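Local coordinates for protein SxtG (Microseira wollei, PDB 6U1R) that acts as an amidinotransferase in saxitoxin biosynthesis, probably transferring an amidino group by way of a covalent amidino-enzyme intermediate, at residues 279-284 with 301-306; 90-95 with 356-361; 51-56 with 71-76; 139-144 with 371-376. All coordinates share one frame; numbering follows the deposited sequence.

Contact 1 (279-284 with 301-306); sequences VNPEFV and APYPNH
Strands 276-279 and 297-300 run out side by side here, and the last rung between them joins Ala301 to Val279. Ala301 N donates to Val279 O over 2.9 Å in a nearly straight bond (176°). Val279 is also paired through its backbone with Leu299, so its two partners are two residues apart, the spacing of a parallel ladder. Beyond this rung the chains leave the sheet. Segment 279-284 turns at Asn280, whose OD1 takes the backbone N of Glu282 (2.9 Å) in the carbonyl plane, forming an Asx turn; the N of Phe283, 63° above that plane, is a second donor to the same oxygen. With its amide held this way and ND2 bonded to Thr267 O, Asn280 fixes the bend, and Pro281 follows it facing segment 301-306. Pro281 lies over Ala301, its CG 3.6 Å from Ala301 O and its CD 4.1 Å from Ala301 CB. The same CG comes obliquely to the Tyr303 ring, 3.7 Å from Tyr303 CZ, and the two side chains run antiparallel past one another. The phenol reaches on to Glu282, where Tyr303 OH donates to the anti lone pair of Glu282 OE2 at 2.9 Å. The carboxylate meets the ring at its edge, with their planes 62° apart. Glu282 has a second conformer, so this bond is doubtful as a constant feature. Trp318 packs edge-to-face with both Phe283 and Tyr303, while Met340 of helix 338-346 touches Ala301.

Contact 2 (90-95 with 356-361); sequences HKELNE and FESYYP
Glu92 reaches from helix 83-102 over the backbone turn that starts at Phe356, and its carboxylate settles against Ser358. Glu92 OE1 accepts from Ser358 N at 2.9 Å, met on its syn side, 28° out of the carboxylate plane. Packing is close around this oxygen, with Ser358 CB and Phe356 CA each 3.1 Å from Glu92 OE1. The other oxygen works through a water, which lies 2.7 Å from Glu92 OE2 and makes a weak bond to Glu357 N. One carboxylate thus serves two successive amides at the start of a helical turn, Ser358 N directly and Glu357 N only weakly, through the water. From CG onward the Glu92 chain is extended (chi2 -168°), which carries the charge out to those amides. At the next residue, Leu93, the contact becomes apolar. Leu93 CA sits at the edge of the Phe356 ring, in its plane, 4.0 Å from Phe356 CE1, while Leu93 CD1 touches Tyr359 CE1 at 3.8 Å. Phe356 and Tyr359 also pack on each other, the Tyr359 CB lying over one face of the Phe356 ring. Phe366 stacks on Phe356, and Tyr359 OH is bonded to Ala133 O. The Tyr359 side chain is about 6 Å from that of Cys368, predicted to form the amidino-cysteine intermediate, so this helix-to-loop packing lies beside the probable active site of this amidinotransferase-family domain.

Contact 3 (51-56 with 71-76); sequences PALEPI and KVLFET
Leu53 N finds its acceptor in Phe74 O, 2.9 Å away and almost straight (172°), although the donor stands 35° out of the carbonyl plane. Ala52 CA, 3.4 Å from Phe74 O, makes a CA-H...O contact to the same oxygen, which thus serves a classical donor and a weaker one. One residue further on, Glu54 N makes a weak bond to Glu75 O. At the other end of the contact a water bridges the backbones, 2.7 Å from Pro51 O and accepting from Phe74 N at 2.9 Å. Two further carbonyls have partners outside the segments: Ala52 O takes Asn57 ND2 and Thr76 O takes Asn155 ND2. The Glu54 carboxylate turns to Lys58 in a salt bridge, its chain bent at chi2.

Apolar groups fill in around these bonds. The Leu73 side chain packs against the Pro51 carbonyl, with Leu73 CD2 3.4 Å from Pro51 O and 3.9 Å from Pro51 CD. A chi1 of -52°, placing CG opposite the carbonyl carbon, sends the branch up to the proline. Leu53 CB meets Leu73 CB at 4.2 Å, and Ala52 CB rests against Glu75 O. The chain has just left helix 63-72 at Leu73 and is returning beside the start of helix 53-57. The Pro51 side chain is about 10 Å from that of His264, a predicted active-site residue. Every polar link directly across the segments is made by backbone atoms, and a water supplies the next, so the joining of the two loops probably depends on main-chain path more than on polar side chains.

Contact 4 (139-144 with 371-376); sequences FLVIGN and LDVRRR
Leu371 inserts its forked end between Phe139 and Val141. Its CG is anti to the backbone N (chi1 -170°), which swings both methyls across to strand 139-142. Leu371 CD2 lies 3.7 Å from Val141 CG2 and 3.8 Å from Phe139 CB, while Leu371 CD1 comes over the main chain, 3.5 Å from Phe139 O. The Phe139 side chain crosses that of Leu371 at about a right angle, and the methyl meets its ring obliquely.

Val141 uses both branches. With chi1 at -176°, CG1 is the branch opposite the backbone N and extends to Val373 O at 4.2 Å, whereas CG2 takes the leucine and also touches Val373 CG1 at 4.4 Å. Next to this apolar patch, Asp372 sits at the centre of an inverse gamma turn. Its carboxylate is held by Arg375 NE, 2.7 Å from Asp372 OD2 and in the plane of the guanidinium group, with the arginine chain extended beyond CG. Arg136 and Arg221 add salt bridges to the same carboxylate, and Ser30 OG bonds to it. Three arginines around a buried acid would be expected to keep it ionised.

The two strands belong to separate sheets; the axes of strands 139-142 and 371-375 come within 7.6 Å and make an angle of 27°. Strand 370-375 is paired with 37-42, where Val373 and Arg374 face Glu39 in a classic beta bulge; strand 139-142 is paired with 145-148, and Leu167 and Tyr170 of helix 164-172 touch Phe139 and Val373 respectively.

How the contacts relate
From the N terminus, contact 3 is the first to close, tying the start of helix 53-57 to the end of helix 63-72 around a short, mostly helical loop. Helix 83-102 then opens contact 2, which stays open for some 260 residues. Strand 139-142 opens contact 4 inside that span. Contact 1 opens and closes within both, joining the exits of strands 276-279 and 297-300. Contact 2 closes at 356-361 and contact 4 at 371-376, so those two cross, and the C-terminal part of the chain returns to helix 83-102 and then to strand 139-142. Contacts 1 and 2 touch: His306 NE2 lies 2.8 Å from Glu357 OE2, a probable hydrogen bond.

Contact 1 (279-284 with 301-306)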
# COMPACT_ATOMS: atom_id res chain seq x y z
N VAL A 279 16.66 24.56 -12.98
CA VAL A 279 16.88 24.69 -11.54
C VAL A 279 16.39 26.05 -11.05
O VAL A 279 16.57 27.08 -11.71
CB VAL A 279 18.37 24.49 -11.20
CG1 VAL A 279 18.59 24.72 -9.74
CG2 VAL A 279 18.79 23.10 -11.61
N ASN A 280 15.78 26.04 -9.87
CA ASN A 280 15.24 27.24 -9.24
C ASN A 280 16.37 27.99 -8.54
O ASN A 280 16.99 27.42 -7.64
CB ASN A 280 14.16 26.80 -8.23
CG ASN A 280 13.50 27.96 -7.53
OD1 ASN A 280 14.14 28.93 -7.13
ND2 ASN A 280 12.18 27.84 -7.34
N PRO A 281 16.65 29.24 -8.90
CA PRO A 281 17.84 29.91 -8.32
C PRO A 281 17.69 30.29 -6.86
O PRO A 281 18.71 30.53 -6.20
CB PRO A 281 18.00 31.16 -9.20
CG PRO A 281 16.64 31.50 -9.63
CD PRO A 281 15.93 30.13 -9.82
N GLU A 282 16.47 30.37 -6.34
CA GLU A 282 16.26 30.68 -4.93
C GLU A 282 16.23 29.44 -4.05
O GLU A 282 16.64 29.51 -2.88
CB GLU A 282 14.96 31.48 -4.78
CG GLU A 282 15.05 32.91 -5.30
CD GLU A 282 15.95 33.78 -4.45
OE1 GLU A 282 15.84 33.69 -3.21
OE2 GLU A 282 16.77 34.55 -5.00
N PHE A 283 15.74 28.31 -4.56
CA PHE A 283 15.63 27.10 -3.75
C PHE A 283 16.85 26.18 -3.83
O PHE A 283 16.97 25.28 -2.99
CB PHE A 283 14.39 26.29 -4.16
CG PHE A 283 13.06 27.00 -3.98
CD1 PHE A 283 12.96 28.23 -3.32
CD2 PHE A 283 11.90 26.42 -4.47
CE1 PHE A 283 11.73 28.86 -3.18
CE2 PHE A 283 10.67 27.04 -4.33
CZ PHE A 283 10.58 28.25 -3.68
N VAL A 284 17.73 26.36 -4.81
CA VAL A 284 18.85 25.45 -5.04
C VAL A 284 20.16 26.23 -4.99
O VAL A 284 20.30 27.24 -5.69
CB VAL A 284 18.71 24.72 -6.39
CG1 VAL A 284 19.98 23.97 -6.74
CG2 VAL A 284 17.53 23.76 -6.34
N ALA A 301 16.64 28.93 -13.89
CA ALA A 301 15.39 29.57 -14.26
C ALA A 301 15.50 31.08 -14.15
O ALA A 301 16.12 31.59 -13.20
CB ALA A 301 14.24 29.08 -13.37
N PRO A 302 14.90 31.83 -15.06
CA PRO A 302 14.80 33.28 -14.88
C PRO A 302 13.82 33.62 -13.78
O PRO A 302 12.98 32.81 -13.39
CB PRO A 302 14.29 33.77 -16.25
CG PRO A 302 13.43 32.64 -16.73
CD PRO A 302 14.15 31.38 -16.25
N TYR A 303 13.96 34.84 -13.24
CA TYR A 303 13.03 35.38 -12.25
C TYR A 303 11.75 35.85 -12.94
O TYR A 303 11.82 36.52 -13.98
CB TYR A 303 13.69 36.51 -11.47
CG TYR A 303 14.74 36.02 -10.50
CD1 TYR A 303 16.02 35.69 -10.93
CD2 TYR A 303 14.44 35.85 -9.16
CE1 TYR A 303 16.97 35.21 -10.04
CE2 TYR A 303 15.39 35.39 -8.27
CZ TYR A 303 16.64 35.07 -8.71
OH TYR A 303 17.56 34.61 -7.80
N PRO A 304 10.57 35.51 -12.41
CA PRO A 304 9.32 35.80 -13.14
C PRO A 304 8.92 37.26 -13.13
O PRO A 304 8.21 37.69 -14.06
CB PRO A 304 8.29 34.94 -12.39
CG PRO A 304 8.85 34.84 -11.01
CD PRO A 304 10.31 34.71 -11.19
N ASN A 305 9.32 38.04 -12.12
CA ASN A 305 8.86 39.42 -11.99
C ASN A 305 7.33 39.47 -12.10
O ASN A 305 6.76 40.33 -12.78
CB ASN A 305 9.49 40.34 -13.04
CG ASN A 305 10.99 40.50 -12.87
OD1 ASN A 305 11.75 40.54 -13.85
ND2 ASN A 305 11.43 40.60 -11.63
N HIS A 306 6.68 38.52 -11.43
CA HIS A 306 5.24 38.33 -11.56
C HIS A 306 4.76 37.44 -10.42
O HIS A 306 5.29 36.33 -10.25
CB HIS A 306 4.88 37.69 -12.90
CG HIS A 306 3.44 37.27 -13.01
ND1 HIS A 306 2.40 38.17 -12.95
CD2 HIS A 306 2.88 36.04 -13.14
CE1 HIS A 306 1.25 37.52 -13.07
NE2 HIS A 306 1.52 36.22 -13.17

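Contact 2 (90-95 with 356-361)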
# COMPACT_ATOMS: atom_id res chain seq x y z
N HIS A 90 -11.89 24.73 -14.53
CA HIS A 90 -12.31 23.69 -15.45
C HIS A 90 -12.18 24.18 -16.89
O HIS A 90 -11.80 23.40 -17.78
CB HIS A 90 -13.75 23.25 -15.12
CG HIS A 90 -14.15 21.95 -15.74
ND1 HIS A 90 -13.27 20.91 -15.93
CD2 HIS A 90 -15.35 21.53 -16.22
CE1 HIS A 90 -13.91 19.89 -16.49
NE2 HIS A 90 -15.17 20.24 -16.68
N LYS A 91 -12.43 25.47 -17.12
CA LYS A 91 -12.29 26.03 -18.46
C LYS A 91 -10.83 26.00 -18.94
O LYS A 91 -10.56 25.61 -20.09
CB LYS A 91 -12.83 27.46 -18.50
CG LYS A 91 -12.76 28.10 -19.90
CD LYS A 91 -13.09 29.59 -19.91
CE LYS A 91 -12.99 30.15 -21.34
NZ LYS A 91 -13.07 31.64 -21.42
N GLU A 92 -9.89 26.40 -18.09
CA GLU A 92 -8.49 26.39 -18.52
C GLU A 92 -7.98 24.96 -18.64
O GLU A 92 -7.20 24.64 -19.54
CB GLU A 92 -7.63 27.22 -17.56
CG GLU A 92 -8.00 28.70 -17.57
CD GLU A 92 -7.00 29.59 -16.87
OE1 GLU A 92 -6.35 29.13 -15.90
OE2 GLU A 92 -6.85 30.76 -17.30
N LEU A 93 -8.44 24.08 -17.75
CA LEU A 93 -8.15 22.66 -17.88
C LEU A 93 -8.59 22.12 -19.25
O LEU A 93 -7.85 21.37 -19.90
CB LEU A 93 -8.84 21.91 -16.74
CG LEU A 93 -8.55 20.42 -16.63
CD1 LEU A 93 -7.09 20.13 -16.39
CD2 LEU A 93 -9.38 19.85 -15.48
N ASN A 94 -9.78 22.50 -19.70
CA ASN A 94 -10.25 22.03 -21.00
C ASN A 94 -9.35 22.50 -22.14
O ASN A 94 -9.09 21.74 -23.08
CB ASN A 94 -11.70 22.48 -21.21
CG ASN A 94 -12.68 21.62 -20.45
OD1 ASN A 94 -12.38 20.47 -20.13
ND2 ASN A 94 -13.87 22.16 -20.16
N GLU A 95 -8.87 23.73 -22.07
CA GLU A 95 -7.96 24.21 -23.12
C GLU A 95 -6.62 23.48 -23.07
O GLU A 95 -6.05 23.15 -24.12
CB GLU A 95 -7.76 25.72 -23.00
CG GLU A 95 -6.85 26.30 -24.09
CD GLU A 95 -7.26 25.87 -25.51
OE1 GLU A 95 -8.47 25.90 -25.83
OE2 GLU A 95 -6.37 25.47 -26.29
N PHE A 356 -3.30 29.11 -17.45
CA PHE A 356 -3.48 28.07 -16.45
C PHE A 356 -3.36 28.58 -15.01
O PHE A 356 -3.34 27.76 -14.08
CB PHE A 356 -2.46 26.94 -16.70
CG PHE A 356 -2.97 25.56 -16.31
CD1 PHE A 356 -4.11 25.04 -16.88
CD2 PHE A 356 -2.28 24.78 -15.39
CE1 PHE A 356 -4.57 23.77 -16.55
CE2 PHE A 356 -2.73 23.51 -15.05
CZ PHE A 356 -3.89 23.01 -15.64
N GLU A 357 -3.28 29.90 -14.80
CA GLU A 357 -3.17 30.40 -13.42
C GLU A 357 -4.41 30.10 -12.58
O GLU A 357 -4.30 30.10 -11.34
CB GLU A 357 -2.92 31.90 -13.39
CG GLU A 357 -1.56 32.28 -13.92
CD GLU A 357 -1.13 33.66 -13.48
OE1 GLU A 357 -2.00 34.55 -13.29
OE2 GLU A 357 0.10 33.84 -13.33
N SER A 358 -5.57 29.83 -13.20
CA SER A 358 -6.76 29.45 -12.45
C SER A 358 -6.62 28.10 -11.79
O SER A 358 -7.41 27.77 -10.91
CB SER A 358 -8.00 29.42 -13.34
OG SER A 358 -8.33 30.73 -13.78
N TYR A 359 -5.64 27.30 -12.22
CA TYR A 359 -5.37 26.02 -11.58
C TYR A 359 -4.52 26.16 -10.33
O TYR A 359 -4.58 25.30 -9.45
CB TYR A 359 -4.67 25.10 -12.59
CG TYR A 359 -5.03 23.63 -12.46
CD1 TYR A 359 -6.17 23.12 -13.07
CD2 TYR A 359 -4.21 22.75 -11.76
CE1 TYR A 359 -6.51 21.78 -12.98
CE2 TYR A 359 -4.54 21.40 -11.66
CZ TYR A 359 -5.69 20.92 -12.26
OH TYR A 359 -6.02 19.59 -12.17
N TYR A 360 -3.75 27.25 -10.21
CA TYR A 360 -2.80 27.37 -9.11
C TYR A 360 -3.44 27.25 -7.73
O TYR A 360 -2.78 26.71 -6.82
CB TYR A 360 -2.05 28.70 -9.21
CG TYR A 360 -1.11 28.86 -10.40
CD1 TYR A 360 -0.89 27.85 -11.32
CD2 TYR A 360 -0.45 30.06 -10.59
CE1 TYR A 360 -0.03 28.03 -12.40
CE2 TYR A 360 0.40 30.26 -11.65
CZ TYR A 360 0.61 29.24 -12.55
OH TYR A 360 1.46 29.42 -13.61
N PRO A 361 -4.65 27.77 -7.48
CA PRO A 361 -5.24 27.61 -6.13
C PRO A 361 -5.51 26.17 -5.76
O PRO A 361 -5.73 25.87 -4.58
CB PRO A 361 -6.55 28.42 -6.20
CG PRO A 361 -6.48 29.23 -7.43
CD PRO A 361 -5.52 28.56 -8.36
O HOH W 1 -4.87 32.13 -16.08

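Contact 3 (51-56 with 71-76)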
# COMPACT_ATOMS: atom_id res chain seq x y z
N PRO A 51 -7.66 22.68 0.96
CA PRO A 51 -6.68 22.03 1.83
C PRO A 51 -6.99 22.32 3.29
O PRO A 51 -7.50 23.38 3.64
CB PRO A 51 -5.35 22.68 1.43
CG PRO A 51 -5.59 23.34 0.14
CD PRO A 51 -7.04 23.70 0.11
N ALA A 52 -6.62 21.37 4.15
CA ALA A 52 -6.73 21.54 5.59
C ALA A 52 -5.47 22.19 6.14
O ALA A 52 -4.35 21.85 5.74
CB ALA A 52 -6.96 20.20 6.28
N LEU A 53 -5.66 23.11 7.09
CA LEU A 53 -4.56 23.87 7.64
C LEU A 53 -3.62 23.01 8.47
O LEU A 53 -2.40 23.25 8.49
CB LEU A 53 -5.13 25.01 8.51
CG LEU A 53 -4.21 26.10 9.02
CD1 LEU A 53 -3.60 26.89 7.84
CD2 LEU A 53 -5.00 27.04 9.95
N GLU A 54 -4.16 22.01 9.16
CA GLU A 54 -3.39 21.24 10.13
C GLU A 54 -3.34 19.78 9.74
O GLU A 54 -4.26 19.28 9.08
CB GLU A 54 -3.98 21.38 11.54
CG GLU A 54 -4.13 22.81 12.05
CD GLU A 54 -2.91 23.30 12.82
OE1 GLU A 54 -2.96 24.44 13.33
OE2 GLU A 54 -1.92 22.55 12.92
N PRO A 55 -2.26 19.08 10.13
CA PRO A 55 -1.08 19.61 10.82
C PRO A 55 0.08 19.94 9.86
O PRO A 55 1.15 20.24 10.39
CB PRO A 55 -0.69 18.47 11.76
CG PRO A 55 -1.00 17.26 10.95
CD PRO A 55 -2.22 17.61 10.10
N ILE A 56 -0.14 19.91 8.54
CA ILE A 56 0.93 20.08 7.54
C ILE A 56 0.87 21.44 6.86
O ILE A 56 1.87 22.17 6.82
CB ILE A 56 0.88 18.95 6.49
CG1 ILE A 56 1.20 17.60 7.13
CG2 ILE A 56 1.86 19.25 5.34
CD1 ILE A 56 0.86 16.48 6.26
N LYS A 71 -7.38 32.15 7.91
CA LYS A 71 -8.79 32.50 7.83
C LYS A 71 -9.52 31.69 6.77
O LYS A 71 -10.70 31.37 6.95
CB LYS A 71 -8.96 33.99 7.54
CG LYS A 71 -8.48 34.91 8.65
CD LYS A 71 -8.56 36.38 8.19
CE LYS A 71 -8.20 37.34 9.30
NZ LYS A 71 -9.10 37.16 10.48
N VAL A 72 -8.82 31.34 5.69
CA VAL A 72 -9.42 30.69 4.53
C VAL A 72 -9.55 29.19 4.75
O VAL A 72 -10.60 28.60 4.45
CB VAL A 72 -8.56 30.99 3.28
CG1 VAL A 72 -8.86 30.00 2.14
CG2 VAL A 72 -8.76 32.41 2.82
N LEU A 73 -8.48 28.57 5.22
CA LEU A 73 -8.39 27.13 5.37
C LEU A 73 -8.77 26.74 6.79
O LEU A 73 -8.36 27.39 7.75
CB LEU A 73 -6.96 26.66 5.10
CG LEU A 73 -6.33 27.11 3.79
CD1 LEU A 73 -4.89 26.61 3.69
CD2 LEU A 73 -7.15 26.62 2.62
N PHE A 74 -9.52 25.65 6.91
CA PHE A 74 -9.97 25.19 8.21
C PHE A 74 -9.14 23.99 8.68
O PHE A 74 -8.38 23.38 7.92
CB PHE A 74 -11.47 24.88 8.15
CG PHE A 74 -12.35 26.11 8.23
CD1 PHE A 74 -12.27 27.11 7.27
CD2 PHE A 74 -13.25 26.26 9.27
CE1 PHE A 74 -13.08 28.25 7.35
CE2 PHE A 74 -14.05 27.39 9.35
CZ PHE A 74 -13.98 28.38 8.39
N GLU A 75 -9.33 23.66 9.97
CA GLU A 75 -8.45 22.75 10.71
C GLU A 75 -8.30 21.39 10.04
O GLU A 75 -7.20 20.86 9.86
CB GLU A 75 -9.01 22.53 12.12
CG GLU A 75 -8.96 23.73 13.07
CD GLU A 75 -10.15 24.71 12.96
OE1 GLU A 75 -11.03 24.56 12.07
OE2 GLU A 75 -10.20 25.63 13.80
N THR A 76 -9.44 20.76 9.74
CA THR A 76 -9.42 19.39 9.22
C THR A 76 -10.26 19.26 7.96
O THR A 76 -10.77 18.18 7.66
CB THR A 76 -9.88 18.37 10.26
OG1 THR A 76 -11.24 18.62 10.63
CG2 THR A 76 -8.98 18.41 11.52
O HOH W 2 -9.94 23.70 4.82

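Contact 4 (139-144 with 371-376)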
# COMPACT_ATOMS: atom_id res chain seq x y z
N PHE A 139 0.84 9.20 -7.10
CA PHE A 139 1.39 8.01 -7.74
C PHE A 139 2.74 8.32 -8.39
O PHE A 139 2.91 9.40 -8.96
CB PHE A 139 0.51 7.47 -8.88
CG PHE A 139 -0.94 7.30 -8.53
CD1 PHE A 139 -1.38 6.17 -7.88
CD2 PHE A 139 -1.87 8.27 -8.87
CE1 PHE A 139 -2.72 5.99 -7.58
CE2 PHE A 139 -3.22 8.11 -8.56
CZ PHE A 139 -3.64 6.96 -7.91
N LEU A 140 3.64 7.36 -8.35
CA LEU A 140 4.85 7.35 -9.15
C LEU A 140 4.68 6.34 -10.28
O LEU A 140 4.17 5.24 -10.05
CB LEU A 140 6.06 6.92 -8.34
CG LEU A 140 6.69 7.84 -7.33
CD1 LEU A 140 7.65 6.98 -6.46
CD2 LEU A 140 7.42 8.95 -8.06
N VAL A 141 5.12 6.71 -11.47
CA VAL A 141 5.22 5.77 -12.59
C VAL A 141 6.69 5.46 -12.79
O VAL A 141 7.47 6.36 -13.15
CB VAL A 141 4.60 6.32 -13.88
CG1 VAL A 141 4.65 5.23 -14.96
CG2 VAL A 141 3.18 6.75 -13.65
N ILE A 142 7.07 4.20 -12.58
CA ILE A 142 8.45 3.74 -12.71
C ILE A 142 8.44 2.62 -13.75
O ILE A 142 8.15 1.46 -13.42
CB ILE A 142 9.06 3.25 -11.39
CG1 ILE A 142 8.94 4.31 -10.28
CG2 ILE A 142 10.54 2.87 -11.60
CD1 ILE A 142 9.63 5.63 -10.59
N GLY A 143 8.74 2.95 -14.99
CA GLY A 143 8.73 1.91 -16.02
C GLY A 143 7.31 1.42 -16.27
O GLY A 143 6.45 2.21 -16.66
N ASN A 144 7.04 0.14 -16.02
CA ASN A 144 5.71 -0.41 -16.21
C ASN A 144 4.93 -0.53 -14.90
O ASN A 144 3.88 -1.17 -14.88
CB ASN A 144 5.79 -1.79 -16.89
CG ASN A 144 6.48 -2.84 -16.02
OD1 ASN A 144 6.90 -2.56 -14.90
ND2 ASN A 144 6.58 -4.06 -16.54
N LEU A 371 -0.29 12.75 -14.85
CA LEU A 371 0.53 11.57 -14.60
C LEU A 371 0.83 10.96 -15.97
O LEU A 371 -0.08 10.46 -16.64
CB LEU A 371 -0.17 10.56 -13.68
CG LEU A 371 0.72 9.41 -13.19
CD1 LEU A 371 1.76 9.93 -12.18
CD2 LEU A 371 -0.07 8.27 -12.58
N ASP A 372 2.10 11.01 -16.38
CA ASP A 372 2.52 10.52 -17.70
C ASP A 372 2.69 9.00 -17.69
O ASP A 372 3.80 8.48 -17.58
CB ASP A 372 3.82 11.19 -18.13
CG ASP A 372 4.93 11.03 -17.12
OD1 ASP A 372 4.65 11.26 -15.93
OD2 ASP A 372 6.07 10.68 -17.50
N VAL A 373 1.59 8.28 -17.92
CA VAL A 373 1.64 6.82 -17.80
C VAL A 373 2.35 6.16 -18.98
O VAL A 373 2.89 5.06 -18.82
CB VAL A 373 0.21 6.25 -17.61
CG1 VAL A 373 -0.37 6.76 -16.30
CG2 VAL A 373 -0.70 6.63 -18.73
N ARG A 374 2.38 6.77 -20.16
CA ARG A 374 3.09 6.15 -21.29
C ARG A 374 3.88 7.18 -22.06
O ARG A 374 3.31 8.09 -22.68
CB ARG A 374 2.14 5.41 -22.23
CG ARG A 374 2.93 4.60 -23.26
CD ARG A 374 2.10 3.53 -23.96
NE ARG A 374 1.06 4.12 -24.78
CZ ARG A 374 -0.22 4.26 -24.43
NH1 ARG A 374 -0.65 3.88 -23.24
NH2 ARG A 374 -1.07 4.82 -25.27
N ARG A 375 5.20 7.04 -22.00
CA ARG A 375 6.15 7.74 -22.85
C ARG A 375 6.97 6.69 -23.59
O ARG A 375 7.55 5.80 -22.97
CB ARG A 375 7.10 8.63 -22.05
CG ARG A 375 6.47 9.84 -21.35
CD ARG A 375 7.53 10.59 -20.56
NE ARG A 375 6.93 11.73 -19.88
CZ ARG A 375 6.66 12.89 -20.46
NH1 ARG A 375 6.96 13.10 -21.74
NH2 ARG A 375 6.08 13.85 -19.75
N ARG A 376 7.05 6.81 -24.91
CA ARG A 376 7.78 5.84 -25.72
C ARG A 376 9.27 5.84 -25.35
O ARG A 376 9.96 6.84 -25.53
CB ARG A 376 7.58 6.19 -27.19
CG ARG A 376 7.96 5.11 -28.17
CD ARG A 376 7.32 5.38 -29.54
NE ARG A 376 7.74 6.66 -30.11
CZ ARG A 376 6.98 7.76 -30.21
NH1 ARG A 376 5.72 7.80 -29.77
NH2 ARG A 376 7.50 8.86 -30.76